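Two-component system sensor histidine kinase (Bacteroides thetaiotaomicron, PDB 3OTT) probably senses saccharides through this extracellular beta-propeller and beta-sandwich region and relays the signal by ATP-dependent phosphorylation of a histidine. Local coordinates at residues F285-Q288 / E289-W293; L28-S31 / E32-W36; S45-G48 / Y49-Q52; L197-T200 / T201-C204; Y254-H257 / N258-T261. All blocks are in the same frame, centred on the assembly; numbering follows the deposited sequence.

Interaction 1: residues F285-Q288 / E289-W293; sequences FADQ and EHNIW. With TBR (hexatantalum dodecabromide), chain D.
The tight beta hairpin between strands 281-286 and 292-296, in a propeller blade of the two-component regulator type, turns on Asp287, whose carboxylate holds Glu289, Asn291 and Trp293. A type I turn runs from Asp287 to His290, closed by His290 N on Asp287 O (2.8 Å). With CG lodged between the backbone N and carbonyl carbon (chi1 63°), the Asp287 carboxylate folds in under the turn. Its OD1 accepts Glu289 N from above the carboxylate plane, at 2.9 Å, and also takes a weak bond from Asn291 N. OD2 has two side-chain donors. Trp293 NE1 reaches it at 2.9 Å in an almost straight bond (170°), with OD2 in the indole plane but the donor above the carboxylate plane. Asn291 ND2 meets the same oxygen on its syn lone pair at 2.9 Å. This buried carboxylate holds the indole N-H and, together with Ser684 and Tyr305, the Asn291 amide. Phe285 lies alongside Trp293, its CD2 3.8 Å from Trp293 CD1, with the ring planes at 45°. Gln288 and Glu289 at the apex touch the hexatantalum dodecabromide cluster: Gln288 O lies 3.6 Å from BR1, and Glu289 CG is 3.8 Å from that same bromide. Strand 300-303 pairs with strand 292-296 on the side away from strand 281-286, through backbone bonds of Ile292 with Ser303, whereas Phe285 and Trp293 lean on Phe27 and Ile35 of the adjoining blade, and Tyr683 meets the Trp293 ring edge-to-face.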
# COMPACT_ATOMS: atom_id res chain seq x y z
N PHE B 285 16.84 11.30 -16.27
CA PHE B 285 16.17 11.06 -15.04
C PHE B 285 14.76 11.54 -15.17
O PHE B 285 14.53 12.68 -15.58
CB PHE B 285 16.89 11.87 -13.97
CG PHE B 285 16.18 11.93 -12.68
CD1 PHE B 285 16.08 10.79 -11.88
CD2 PHE B 285 15.63 13.14 -12.22
CE1 PHE B 285 15.45 10.83 -10.63
CE2 PHE B 285 15.02 13.22 -10.94
CZ PHE B 285 14.92 12.05 -10.15
N ALA B 286 13.83 10.69 -14.76
CA ALA B 286 12.41 11.04 -14.73
C ALA B 286 12.04 11.43 -13.31
O ALA B 286 12.25 10.62 -12.41
CB ALA B 286 11.51 9.81 -15.26
N ASP B 287 11.53 12.64 -13.07
CA ASP B 287 11.34 13.09 -11.70
C ASP B 287 9.97 12.64 -11.26
O ASP B 287 9.22 12.09 -12.06
CB ASP B 287 11.53 14.62 -11.52
CG ASP B 287 10.52 15.47 -12.29
OD1 ASP B 287 9.47 14.93 -12.73
OD2 ASP B 287 10.76 16.72 -12.44
N GLN B 288 9.62 12.92 -10.01
CA GLN B 288 8.32 12.55 -9.43
C GLN B 288 7.10 13.10 -10.19
O GLN B 288 5.99 12.62 -10.02
CB GLN B 288 8.26 12.97 -7.95
CG GLN B 288 9.06 12.04 -7.03
CD GLN B 288 8.51 10.58 -7.05
OE1 GLN B 288 7.31 10.35 -7.26
NE2 GLN B 288 9.40 9.62 -6.84
N GLU B 289 7.31 14.14 -10.99
CA GLU B 289 6.22 14.71 -11.77
C GLU B 289 6.30 14.26 -13.22
O GLU B 289 5.61 14.83 -14.07
CB GLU B 289 6.30 16.22 -11.75
CG GLU B 289 5.71 16.84 -10.53
CD GLU B 289 5.99 18.38 -10.44
OE1 GLU B 289 7.02 18.88 -10.98
OE2 GLU B 289 5.16 19.06 -9.81
N HIS B 290 7.20 13.31 -13.50
CA HIS B 290 7.44 12.74 -14.80
C HIS B 290 8.12 13.71 -15.78
O HIS B 290 8.17 13.44 -17.00
CB HIS B 290 6.11 12.25 -15.45
CG HIS B 290 5.26 11.43 -14.53
ND1 HIS B 290 5.67 10.21 -14.04
CD2 HIS B 290 4.03 11.65 -14.01
CE1 HIS B 290 4.74 9.71 -13.24
NE2 HIS B 290 3.73 10.57 -13.21
N ASN B 291 8.62 14.84 -15.29
CA ASN B 291 9.48 15.66 -16.17
C ASN B 291 10.73 14.80 -16.44
O ASN B 291 11.17 14.09 -15.55
CB ASN B 291 9.90 16.97 -15.50
CG ASN B 291 8.72 17.80 -15.07
OD1 ASN B 291 7.80 18.03 -15.84
ND2 ASN B 291 8.72 18.22 -13.82
N ILE B 292 11.29 14.90 -17.64
CA ILE B 292 12.53 14.21 -18.03
C ILE B 292 13.69 15.20 -18.01
O ILE B 292 13.68 16.19 -18.74
CB ILE B 292 12.38 13.79 -19.48
CG1 ILE B 292 11.17 12.85 -19.65
CG2 ILE B 292 13.66 13.19 -20.02
CD1 ILE B 292 11.11 11.67 -18.64
N TRP B 293 14.72 14.88 -17.24
CA TRP B 293 15.91 15.67 -17.09
C TRP B 293 16.98 14.96 -17.91
O TRP B 293 17.22 13.78 -17.69
CB TRP B 293 16.33 15.73 -15.57
CG TRP B 293 15.27 16.41 -14.73
CD1 TRP B 293 14.09 15.88 -14.27
CD2 TRP B 293 15.25 17.80 -14.36
NE1 TRP B 293 13.36 16.83 -13.62
CE2 TRP B 293 14.05 18.03 -13.67
CE3 TRP B 293 16.16 18.86 -14.54
CZ2 TRP B 293 13.74 19.28 -13.10
CZ3 TRP B 293 15.84 20.11 -14.02
CH2 TRP B 293 14.65 20.31 -13.29
TA1 TBR D . 4.18 14.24 -5.03
TA2 TBR D . 5.63 16.54 -5.39
TA3 TBR D . 2.99 16.69 -4.31
TA4 TBR D . 5.26 17.24 -2.72
TA5 TBR D . 3.79 14.89 -2.36
TA6 TBR D . 6.33 14.74 -3.47
BR1 TBR D . 5.05 14.88 -7.39
BR2 TBR D . 1.79 14.89 -5.85
BR3 TBR D . 2.86 12.70 -3.43
BR4 TBR D . 5.98 12.43 -4.63
BR5 TBR D . 3.79 18.05 -6.41
BR6 TBR D . 1.37 15.92 -2.44
BR7 TBR D . 4.31 16.51 -0.39
BR8 TBR D . 7.53 16.37 -1.81
BR9 TBR D . 6.60 18.74 -4.38
BRA TBR D . 3.22 18.89 -2.90
BRB TBR D . 5.67 13.42 -1.33
BRC TBR D . 7.98 15.50 -5.35

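Interaction 2: residues L28-S31 / E32-W36; sequences LQDS and EGLIW. With TBR (hexatantalum dodecabromide), chain D.
Asp30 and Trp36 make the short polar bond of this hairpin: Trp36 NE1 donates to Asp30 OD2 at 2.6 Å, nearly straight (172°) and in the indole plane; the donor comes on the anti side, tilted out of the carboxylate plane. OD2 is also salt-bridged to Arg660. OD1 takes two backbone donors, Leu34 N at 3.1 Å from above the carboxylate plane and Glu32 N on the anti lone pair. Replacing Asp30 by an alanine would probably leave the indole N-H and the Glu32 and Leu34 amides without this acceptor and Arg660 without this salt-bridge partner. The backbone itself forms a type I turn from Asp30 to Gly33 joining strands 24-29 and 35-39, the first two strands of a four-stranded blade in the regulator propeller. Gly33 sits at a phi of 90°, where a side chain would be jammed against the preceding carbonyl oxygen. The extended Gln29 side chain brings NE2 to Gly33 O at 3.2 Å, above that carbonyl's plane, while its OE1 accepts Gln288 N of the neighbouring blade. A water donates to Ser31 OG and, at 2.7 Å, to Glu32 OE2, which also bonds Tyr661; Ser31 OG is also hydrogen-bonded to Asn73 OD1. Apolar contact is lighter: Ile35 CD1 lies 4.0 Å from Gln29 CG. The hexatantalum dodecabromide cluster rests on the apex, with BR8 3.3 Å from Ser31 O.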
# COMPACT_ATOMS: atom_id res chain seq x y z
N LEU B 28 19.44 13.68 -8.72
CA LEU B 28 18.71 13.07 -7.60
C LEU B 28 17.62 14.02 -7.24
O LEU B 28 17.73 15.19 -7.48
CB LEU B 28 19.64 12.89 -6.41
CG LEU B 28 20.78 11.94 -6.71
CD1 LEU B 28 21.89 12.04 -5.66
CD2 LEU B 28 20.22 10.50 -6.84
N GLN B 29 16.56 13.51 -6.64
CA GLN B 29 15.49 14.35 -6.17
C GLN B 29 15.19 13.92 -4.73
O GLN B 29 14.85 12.75 -4.51
CB GLN B 29 14.26 14.14 -7.01
CG GLN B 29 13.20 15.16 -6.69
CD GLN B 29 11.98 15.08 -7.61
OE1 GLN B 29 11.64 14.00 -8.11
NE2 GLN B 29 11.32 16.22 -7.82
N ASP B 30 15.37 14.83 -3.76
CA ASP B 30 15.11 14.49 -2.35
C ASP B 30 13.61 14.34 -2.09
O ASP B 30 12.80 14.64 -2.98
CB ASP B 30 15.80 15.46 -1.37
CG ASP B 30 15.41 16.98 -1.60
OD1 ASP B 30 14.21 17.33 -1.59
OD2 ASP B 30 16.32 17.84 -1.67
N SER B 31 13.25 13.90 -0.88
CA SER B 31 11.86 13.46 -0.62
C SER B 31 10.93 14.67 -0.52
O SER B 31 9.75 14.50 -0.32
CB SER B 31 11.77 12.65 0.69
OG SER B 31 12.46 13.36 1.72
N GLU B 32 11.49 15.86 -0.62
CA GLU B 32 10.69 17.11 -0.56
C GLU B 32 10.73 17.79 -1.94
O GLU B 32 10.30 18.89 -2.10
CB GLU B 32 11.17 18.02 0.61
CG GLU B 32 10.90 17.34 2.01
CD GLU B 32 11.79 17.84 3.19
OE1 GLU B 32 11.21 18.39 4.18
OE2 GLU B 32 13.04 17.64 3.15
N GLY B 33 11.24 17.08 -2.95
CA GLY B 33 11.14 17.56 -4.35
C GLY B 33 12.25 18.44 -4.93
O GLY B 33 12.19 18.78 -6.10
N LEU B 34 13.30 18.76 -4.18
CA LEU B 34 14.40 19.55 -4.80
C LEU B 34 15.30 18.71 -5.71
O LEU B 34 15.75 17.61 -5.35
CB LEU B 34 15.29 20.18 -3.71
CG LEU B 34 15.84 21.65 -3.81
CD1 LEU B 34 16.89 22.01 -2.68
CD2 LEU B 34 16.54 21.91 -5.01
N ILE B 35 15.64 19.24 -6.88
CA ILE B 35 16.58 18.57 -7.77
C ILE B 35 18.04 18.88 -7.47
O ILE B 35 18.42 20.05 -7.34
CB ILE B 35 16.26 18.98 -9.19
CG1 ILE B 35 14.84 18.50 -9.53
CG2 ILE B 35 17.31 18.44 -10.12
CD1 ILE B 35 14.78 17.03 -9.81
N TRP B 36 18.85 17.84 -7.38
CA TRP B 36 20.28 17.91 -7.19
C TRP B 36 20.97 17.36 -8.44
O TRP B 36 20.49 16.39 -9.04
CB TRP B 36 20.69 17.06 -5.98
CG TRP B 36 20.04 17.55 -4.70
CD1 TRP B 36 18.79 17.19 -4.21
CD2 TRP B 36 20.57 18.46 -3.75
NE1 TRP B 36 18.53 17.83 -3.05
CE2 TRP B 36 19.61 18.61 -2.73
CE3 TRP B 36 21.79 19.15 -3.64
CZ2 TRP B 36 19.81 19.46 -1.64
CZ3 TRP B 36 21.99 19.98 -2.55
CH2 TRP B 36 21.00 20.15 -1.58
TA1 TBR D . 4.18 14.24 -5.03
TA2 TBR D . 5.63 16.54 -5.39
TA3 TBR D . 2.99 16.69 -4.31
TA4 TBR D . 5.26 17.24 -2.72
TA5 TBR D . 3.79 14.89 -2.36
TA6 TBR D . 6.33 14.74 -3.47
BR1 TBR D . 5.05 14.88 -7.39
BR2 TBR D . 1.79 14.89 -5.85
BR3 TBR D . 2.86 12.70 -3.43
BR4 TBR D . 5.98 12.43 -4.63
BR5 TBR D . 3.79 18.05 -6.41
BR6 TBR D . 1.37 15.92 -2.44
BR7 TBR D . 4.31 16.51 -0.39
BR8 TBR D . 7.53 16.37 -1.81
BR9 TBR D . 6.60 18.74 -4.38
BRA TBR D . 3.22 18.89 -2.90
BRB TBR D . 5.67 13.42 -1.33
BRC TBR D . 7.98 15.50 -5.35
O HOH W 1 14.28 15.72 1.71

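Interaction 3: residues S45-G48 / Y49-Q52; sequences SYDG and YSTQ
Tyr46 and Asp47 reach the backbone of Gly48 to Ser50 from different sides, the ring over Gly48 N and the carboxylate inside the turn. The Tyr46 ring, its CG anti to the backbone N (chi1 -180°), swings back so that Gly48 N stands 3.5 Å above the ring centre. CD1 of the same ring comes within 3.3 Å of Ser50 O, and the methyl CG2 of Thr51 touches that ring carbon too. Asp47 pushes OD1 into the turn, where two consecutive amides grip it: Tyr49 N at 2.8 Å on the anti side and Ser50 N at 3.0 Å on the syn side. Its OD2 accepts from a water that in turn accepts from Ser50 OG; OD2 is also hydrogen-bonded to Thr639 OG1. The Tyr49 ring brings its edge toward Asp47 O. Beyond the turn, Ser45 and Gln52 form a hydrogen-bonded antiparallel pair, and Tyr46 with Thr51 a non-hydrogen-bonded one. The hairpin joins strands 42-46 and 51-53 at one edge of the blade. Strand 35-39 flanks it, Ile15 of strand 13-15 packs on Tyr46 and Thr51, and strand 674-679 of the C-terminal beta-sandwich meets Tyr49 and Ser50.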
# COMPACT_ATOMS: atom_id res chain seq x y z
N SER B 45 22.40 22.28 -6.95
CA SER B 45 20.98 22.13 -6.83
C SER B 45 20.29 23.11 -7.73
O SER B 45 20.86 24.13 -8.11
CB SER B 45 20.54 22.36 -5.38
OG SER B 45 20.90 23.70 -4.91
N TYR B 46 19.03 22.84 -8.05
CA TYR B 46 18.27 23.69 -8.94
C TYR B 46 16.88 23.80 -8.39
O TYR B 46 16.21 22.77 -8.18
CB TYR B 46 18.20 23.10 -10.34
CG TYR B 46 17.42 23.95 -11.33
CD1 TYR B 46 17.75 25.28 -11.56
CD2 TYR B 46 16.37 23.41 -12.05
CE1 TYR B 46 17.09 26.03 -12.46
CE2 TYR B 46 15.68 24.16 -12.94
CZ TYR B 46 16.04 25.47 -13.16
OH TYR B 46 15.33 26.23 -14.09
N ASP B 47 16.42 25.02 -8.16
CA ASP B 47 15.10 25.16 -7.54
C ASP B 47 14.04 25.62 -8.52
O ASP B 47 12.95 26.04 -8.10
CB ASP B 47 15.17 26.17 -6.37
CG ASP B 47 15.54 27.61 -6.84
OD1 ASP B 47 15.67 27.82 -8.08
OD2 ASP B 47 15.65 28.52 -5.96
N GLY B 48 14.35 25.59 -9.81
CA GLY B 48 13.39 25.99 -10.81
C GLY B 48 13.58 27.44 -11.24
O GLY B 48 12.94 27.86 -12.18
N TYR B 49 14.45 28.20 -10.56
CA TYR B 49 14.77 29.60 -10.89
C TYR B 49 16.24 29.72 -11.21
O TYR B 49 16.57 30.22 -12.25
CB TYR B 49 14.44 30.54 -9.70
CG TYR B 49 12.95 30.73 -9.49
CD1 TYR B 49 12.18 29.79 -8.78
CD2 TYR B 49 12.30 31.86 -10.02
CE1 TYR B 49 10.81 29.99 -8.60
CE2 TYR B 49 10.93 32.07 -9.82
CZ TYR B 49 10.19 31.12 -9.13
OH TYR B 49 8.84 31.37 -8.96
N SER B 50 17.12 29.27 -10.30
CA SER B 50 18.54 29.32 -10.57
C SER B 50 19.25 28.09 -10.01
O SER B 50 18.70 27.40 -9.15
CB SER B 50 19.17 30.57 -9.96
OG SER B 50 18.96 30.56 -8.58
N THR B 51 20.46 27.86 -10.50
CA THR B 51 21.35 26.86 -10.00
C THR B 51 22.15 27.37 -8.81
O THR B 51 22.43 28.55 -8.71
CB THR B 51 22.30 26.32 -11.09
OG1 THR B 51 23.18 27.37 -11.51
CG2 THR B 51 21.50 25.82 -12.29
N GLN B 52 22.53 26.46 -7.93
CA GLN B 52 23.34 26.84 -6.79
C GLN B 52 24.42 25.76 -6.51
O GLN B 52 24.13 24.56 -6.45
CB GLN B 52 22.41 27.04 -5.55
CG GLN B 52 23.11 27.53 -4.30
CD GLN B 52 22.14 27.70 -3.11
OE1 GLN B 52 22.39 27.22 -2.01
NE2 GLN B 52 21.05 28.36 -3.35
O HOH W 2 16.72 30.88 -6.80

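Interaction 4: residues L197-T200 / T201-C204; sequences LEDT and TRQC
Asp199 OD2 is gripped by Arg202 NH1 in a salt bridge of 2.7 Å and also by Trp206 NE1 from the next strand. The bridge uses one nitrogen and one oxygen: OD2 lies in the guanidinium plane and NH1 meets its syn lone pair in a fairly straight bond (158°), although the carboxylate and guanidinium planes stand 77° apart. The Arg202 chain runs extended alongside the carboxylate, CD 3.4 Å from Asp199 OD2, and a bend at its last torsion turns NH1 onto that oxygen. The other oxygen, OD1, receives Arg202 N at 3.1 Å from well above the carboxylate plane, and more weakly Thr201 N. With CG anti to the backbone N (chi1 -173°), both oxygens of Asp199 point into the bend. On the backbone, Asp199 N bonds Cys204 O at 3.0 Å and Cys204 N bonds Asp199 O at 3.2 Å. Gln203 and Cys204 both face Asp199, a G1 beta bulge that ends the connection between strands 193-199 and 204-209 of one propeller blade. Cys204 SG packs on Asp199 CB at 3.8 Å, and Thr200 O touches Gln203 CG. Gln203 itself packs against Gln203 of the second subunit. An asparagine in place of Asp199 would probably cost the salt bridge, leaving the Arg202 charge without its mate. Arg202 NH1 also reaches Gly243 O and NH2 reaches His257 O, linking this turn to the adjoining blade; the aspartate and these two carbonyls together probably set the guanidinium's orientation, and the charge of Asp199 is probably largely balanced by Arg202.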
# COMPACT_ATOMS: atom_id res chain seq x y z
N LEU B 197 18.35 -0.93 -17.07
CA LEU B 197 17.10 -0.35 -16.61
C LEU B 197 16.02 -1.42 -16.55
O LEU B 197 15.73 -2.15 -17.54
CB LEU B 197 16.63 0.79 -17.53
CG LEU B 197 15.30 1.47 -17.10
CD1 LEU B 197 15.42 2.42 -15.88
CD2 LEU B 197 14.64 2.21 -18.26
N GLU B 198 15.38 -1.49 -15.39
CA GLU B 198 14.27 -2.39 -15.23
C GLU B 198 13.02 -1.76 -15.78
O GLU B 198 12.81 -0.59 -15.59
CB GLU B 198 14.04 -2.71 -13.78
CG GLU B 198 12.87 -3.70 -13.59
CD GLU B 198 12.46 -3.90 -12.13
OE1 GLU B 198 12.61 -2.96 -11.28
OE2 GLU B 198 11.95 -5.01 -11.86
N ASP B 199 12.18 -2.57 -16.44
CA ASP B 199 10.91 -2.12 -17.01
C ASP B 199 9.84 -3.12 -16.57
O ASP B 199 9.71 -4.17 -17.20
CB ASP B 199 11.02 -2.17 -18.55
CG ASP B 199 9.81 -1.57 -19.27
OD1 ASP B 199 8.74 -1.47 -18.66
OD2 ASP B 199 9.94 -1.17 -20.45
N THR B 200 9.06 -2.80 -15.54
CA THR B 200 8.01 -3.70 -14.97
C THR B 200 6.80 -3.88 -15.88
O THR B 200 6.07 -4.86 -15.78
CB THR B 200 7.56 -3.24 -13.58
OG1 THR B 200 7.19 -1.86 -13.63
CG2 THR B 200 8.72 -3.35 -12.63
N THR B 201 6.57 -2.94 -16.78
CA THR B 201 5.45 -3.04 -17.71
C THR B 201 5.78 -3.96 -18.86
O THR B 201 4.97 -4.74 -19.24
CB THR B 201 5.05 -1.68 -18.27
OG1 THR B 201 4.69 -0.86 -17.18
CG2 THR B 201 3.82 -1.79 -19.23
N ARG B 202 6.99 -3.89 -19.43
CA ARG B 202 7.39 -4.88 -20.43
C ARG B 202 7.95 -6.14 -19.78
O ARG B 202 8.17 -7.15 -20.48
CB ARG B 202 8.40 -4.28 -21.42
CG ARG B 202 7.77 -3.20 -22.41
CD ARG B 202 8.80 -2.53 -23.34
NE ARG B 202 8.17 -1.37 -24.02
CZ ARG B 202 8.14 -0.10 -23.58
NH1 ARG B 202 8.74 0.27 -22.45
NH2 ARG B 202 7.54 0.83 -24.31
N GLN B 203 8.19 -6.10 -18.47
CA GLN B 203 8.83 -7.23 -17.76
C GLN B 203 10.19 -7.67 -18.32
O GLN B 203 10.42 -8.89 -18.55
CB GLN B 203 7.86 -8.39 -17.63
CG GLN B 203 6.54 -7.91 -16.92
CD GLN B 203 5.56 -9.01 -16.73
OE1 GLN B 203 5.25 -9.80 -17.67
NE2 GLN B 203 5.09 -9.14 -15.49
N CYS B 204 11.06 -6.69 -18.57
CA CYS B 204 12.40 -6.96 -19.08
C CYS B 204 13.39 -6.10 -18.32
O CYS B 204 13.04 -5.17 -17.61
CB CYS B 204 12.50 -6.65 -20.60
SG CYS B 204 12.13 -4.87 -21.03

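Interaction 5: residues Y254-H257 / N258-T261; sequences YVYH and NDTT
Tyr256, with CG anti to the backbone N (chi1 174°), carries its ring over the backbone of Asn258, while Asp259 turns CG anti to its carbonyl carbon (chi1 -76°) and brings OD2 to meet the hydroxyl. Tyr256 OH donates to Asp259 OD2 at 2.8 Å, on the anti side of a carboxylate whose plane stands 79° from the ring; OD2 lies at the ring edge and is also salt-bridged to Lys224. Where the ring passes the Asn258 backbone, Tyr256 CZ lies 3.6 Å from Asn258 C. These residues open the loop between strands 252-256 and 264-266, the third and fourth strands of a propeller blade, and a type I turn spans Asn258 to Thr261. Asn258 OD1 folds over that turn: Thr261 OG1 donates to it at 2.6 Å from above the amide carbonyl plane, and Thr260 N adds a weak bond, the pattern of an Asx turn. His257 lies beside Asn258, pointing the same way, and its CD2 edge faces Thr261 OG1 at 3.4 Å, nearly in the ring plane. Its ND1 is bound by Asp244. A water accepts from His257 N at 2.8 Å and donates to Thr261 O at 2.6 Å, bridging the two ends of the bend. Trp206 meets the Tyr256 ring edge-to-face.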
# COMPACT_ATOMS: atom_id res chain seq x y z
N TYR B 254 16.97 8.75 -28.34
CA TYR B 254 16.09 7.88 -29.09
C TYR B 254 14.98 7.51 -28.14
O TYR B 254 15.20 7.36 -26.93
CB TYR B 254 16.77 6.62 -29.55
CG TYR B 254 17.72 6.84 -30.69
CD1 TYR B 254 19.00 7.31 -30.45
CD2 TYR B 254 17.34 6.59 -32.04
CE1 TYR B 254 19.90 7.47 -31.48
CE2 TYR B 254 18.24 6.78 -33.10
CZ TYR B 254 19.53 7.21 -32.79
OH TYR B 254 20.48 7.50 -33.75
N VAL B 255 13.78 7.45 -28.70
CA VAL B 255 12.60 7.18 -27.92
C VAL B 255 11.92 5.96 -28.57
O VAL B 255 11.52 6.01 -29.73
CB VAL B 255 11.62 8.44 -27.91
CG1 VAL B 255 10.33 8.17 -27.22
CG2 VAL B 255 12.22 9.65 -27.30
N TYR B 256 11.75 4.89 -27.78
CA TYR B 256 11.18 3.62 -28.26
C TYR B 256 9.79 3.43 -27.68
O TYR B 256 9.56 3.52 -26.43
CB TYR B 256 12.13 2.45 -27.83
CG TYR B 256 11.56 1.05 -28.14
CD1 TYR B 256 10.73 0.44 -27.24
CD2 TYR B 256 11.82 0.40 -29.39
CE1 TYR B 256 10.17 -0.84 -27.50
CE2 TYR B 256 11.24 -0.85 -29.67
CZ TYR B 256 10.42 -1.45 -28.69
OH TYR B 256 9.84 -2.65 -28.88
N HIS B 257 8.85 3.09 -28.54
CA HIS B 257 7.49 2.88 -28.09
C HIS B 257 7.16 1.41 -28.28
O HIS B 257 7.01 0.70 -27.28
CB HIS B 257 6.50 3.84 -28.78
CG HIS B 257 5.05 3.50 -28.54
ND1 HIS B 257 4.44 3.60 -27.30
CD2 HIS B 257 4.09 3.07 -29.39
CE1 HIS B 257 3.18 3.23 -27.39
NE2 HIS B 257 2.94 2.91 -28.65
N ASN B 258 7.10 0.94 -29.53
CA ASN B 258 7.06 -0.51 -29.82
C ASN B 258 7.81 -0.85 -31.15
O ASN B 258 8.35 0.07 -31.79
CB ASN B 258 5.61 -1.11 -29.75
CG ASN B 258 4.68 -0.48 -30.76
OD1 ASN B 258 5.12 -0.01 -31.81
ND2 ASN B 258 3.38 -0.42 -30.43
N ASP B 259 7.85 -2.12 -31.54
CA ASP B 259 8.54 -2.51 -32.80
C ASP B 259 7.91 -1.92 -34.04
O ASP B 259 8.63 -1.75 -35.04
CB ASP B 259 8.58 -4.04 -33.02
CG ASP B 259 9.62 -4.74 -32.15
OD1 ASP B 259 9.95 -5.92 -32.40
OD2 ASP B 259 10.13 -4.12 -31.21
N THR B 260 6.63 -1.59 -34.01
CA THR B 260 5.97 -1.17 -35.25
C THR B 260 5.98 0.33 -35.36
O THR B 260 5.53 0.87 -36.35
CB THR B 260 4.50 -1.69 -35.40
OG1 THR B 260 3.77 -1.45 -34.20
CG2 THR B 260 4.47 -3.21 -35.69
N THR B 261 6.50 0.99 -34.35
CA THR B 261 6.49 2.42 -34.33
C THR B 261 7.89 2.97 -34.56
O THR B 261 8.80 2.66 -33.84
CB THR B 261 5.96 2.98 -32.97
OG1 THR B 261 4.68 2.43 -32.70
CG2 THR B 261 5.85 4.55 -32.97
O HOH W 3 9.29 2.76 -31.30

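In the fold
From the N terminus, interaction 2 closes the first hairpin of a blade and interaction 3 its last, with strands 35-39 and 42-46 paired between them. Interaction 3 also ties this blade to the C-terminal beta-sandwich. Interaction 4 then turns between two strands of a later blade, and interaction 5 in the blade after it; an arginine of interaction 4 ties it to interaction 5. Interaction 1 comes last, in the blade that strand 13-15 completes, and so returns beside interaction 2, where the two hairpins pack side by side and both touch the tantalum cluster. All five are in series, none crossing or enclosing another. Interactions 3 and 5 are farthest apart, their centres separated by about 33 Å.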